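Local structure of tRNA (adenine(58)-N(1))-methyltransferase catalytic subunit TRM61 C-terminal domain-containing protein (Thermoplasma acidophilum, 1YB2) at residues I187-P190 against W191-V194. The protein is of unproven function but probably transfers methyl groups from S-adenosyl-L-methionine to adenine in tRNA. Residues are numbered along the deposited sequence; the frame is centred on the assembly and turned at random.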
loop_
_atom_site.group_PDB
_atom_site.type_symbol
_atom_site.label_atom_id
_atom_site.label_comp_id
_atom_site.label_asym_id
_atom_site.label_seq_id
_atom_site.Cartn_x
_atom_site.Cartn_y
_atom_site.Cartn_z
ATOM N N ILE A 187 -10.105 3.503 15.538
ATOM C CA ILE A 187 -10.945 3.543 16.731
ATOM C C ILE A 187 -12.125 4.484 16.505
ATOM O O ILE A 187 -12.053 5.341 15.619
ATOM C CB ILE A 187 -10.159 3.985 18.000
ATOM C CG1 ILE A 187 -9.356 5.270 17.739
ATOM C CG2 ILE A 187 -9.303 2.823 18.531
ATOM C CD1 ILE A 187 -8.757 5.870 19.003
ATOM N N PRO A 188 -13.220 4.305 17.281
ATOM C CA PRO A 188 -14.442 5.109 17.176
ATOM C C PRO A 188 -14.197 6.606 17.338
ATOM O O PRO A 188 -14.659 7.400 16.505
ATOM C CB PRO A 188 -15.294 4.615 18.353
ATOM C CG PRO A 188 -14.799 3.287 18.665
ATOM C CD PRO A 188 -13.346 3.271 18.327
ATOM N N ASP A 189 -13.475 6.994 18.388
ATOM C CA ASP A 189 -13.385 8.409 18.754
ATOM C C ASP A 189 -11.943 8.920 18.867
ATOM O O ASP A 189 -11.481 9.256 19.966
ATOM C CB ASP A 189 -14.165 8.666 20.053
ATOM C CG ASP A 189 -13.620 7.878 21.236
ATOM O OD1 ASP A 189 -12.970 6.825 21.021
ATOM O OD2 ASP A 189 -13.838 8.331 22.390
ATOM N N PRO A 190 -11.214 8.979 17.730
ATOM C CA PRO A 190 -9.816 9.429 17.850
ATOM C C PRO A 190 -9.644 10.870 18.359
ATOM O O PRO A 190 -8.623 11.167 18.987
ATOM C CB PRO A 190 -9.262 9.255 16.433
ATOM C CG PRO A 190 -10.457 9.262 15.536
ATOM C CD PRO A 190 -11.562 8.621 16.341
ATOM N N TRP A 191 -10.618 11.751 18.102
ATOM C CA TRP A 191 -10.562 13.138 18.607
ATOM C C TRP A 191 -10.350 13.210 20.125
ATOM O O TRP A 191 -9.830 14.195 20.635
ATOM C CB TRP A 191 -11.790 13.968 18.167
ATOM C CG TRP A 191 -13.099 13.270 18.443
ATOM C CD1 TRP A 191 -13.841 13.347 19.584
ATOM C CD2 TRP A 191 -13.779 12.341 17.583
ATOM N NE1 TRP A 191 -14.961 12.537 19.483
ATOM C CE2 TRP A 191 -14.943 11.907 18.268
ATOM C CE3 TRP A 191 -13.528 11.846 16.296
ATOM C CZ2 TRP A 191 -15.849 11.006 17.708
ATOM C CZ3 TRP A 191 -14.428 10.946 15.743
ATOM C CH2 TRP A 191 -15.576 10.533 16.453
ATOM N N ASN A 192 -10.723 12.161 20.848
ATOM C CA ASN A 192 -10.577 12.156 22.305
ATOM C C ASN A 192 -9.213 11.675 22.761
ATOM O O ASN A 192 -8.923 11.681 23.968
ATOM C CB ASN A 192 -11.667 11.297 22.954
ATOM C CG ASN A 192 -13.024 11.974 22.951
ATOM O OD1 ASN A 192 -13.134 13.188 23.139
ATOM N ND2 ASN A 192 -14.066 11.192 22.728
ATOM N N HIS A 193 -8.374 11.263 21.802
ATOM C CA HIS A 193 -7.075 10.649 22.116
ATOM C C HIS A 193 -5.899 11.205 21.325
ATOM O O HIS A 193 -4.809 10.639 21.345
ATOM C CB HIS A 193 -7.175 9.130 21.937
ATOM C CG HIS A 193 -8.350 8.539 22.651
ATOM N ND1 HIS A 193 -8.453 8.530 24.027
ATOM C CD2 HIS A 193 -9.487 7.973 22.184
ATOM C CE1 HIS A 193 -9.598 7.973 24.376
ATOM N NE2 HIS A 193 -10.242 7.626 23.278
ATOM N N VAL A 194 -6.113 12.333 20.653
ATOM C CA VAL A 194 -5.066 12.920 19.840
ATOM C C VAL A 194 -3.863 13.394 20.661
ATOM O O VAL A 194 -2.741 13.161 20.254
ATOM C CB VAL A 194 -5.595 13.989 18.829
ATOM C CG1 VAL A 194 -6.218 13.293 17.632
ATOM C CG2 VAL A 194 -6.606 14.937 19.483
#
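His-193 N donates to Pro-190 O (2.8 Å), an i to i+3 backbone bond that closes a turn just before helix 194-199, with His-193 as its N-cap residue. Asn-192 grips Asp-189 twice: its backbone N donates to the carbonyl O of Asp-189 (3.1 Å), and its amide ND2 donates to OD2 of the Asp-189 carboxylate (2.9 Å). The side-chain bond is nearly straight (174°) and leaves in the plane of the amide, yet reaches OD2 on its anti side, with carboxylate and amide turned 78° apart. CG of Asp-189 sits between its own backbone N and carbonyl carbon (chi1 61°), which swings the carboxylate round to meet Asn-192. The other oxygen, OD1, has no hydrogen-bond partner; it lies in the ring plane at the edge of the His-193 imidazole, 3.6 Å from NE2. The loop that links strand 180-185 to helix 194-199 in the Rossmann-like methyltransferase domain contains this turn. The His-193 side chain also touches Asp-170, predicted to bind S-adenosyl-L-methionine, placing the turn beside the probable cofactor site. Trp-191 folds back across the chain before it: CA of Asp-189 stands 3.7 Å from the centroid of the six-membered ring, over one face, in a CH-pi contact. Pro-190 CD packs against CZ3 of the same indole at 3.7 Å, and Lys-219 from helix 214-223 adds a cation-pi contact to this ring.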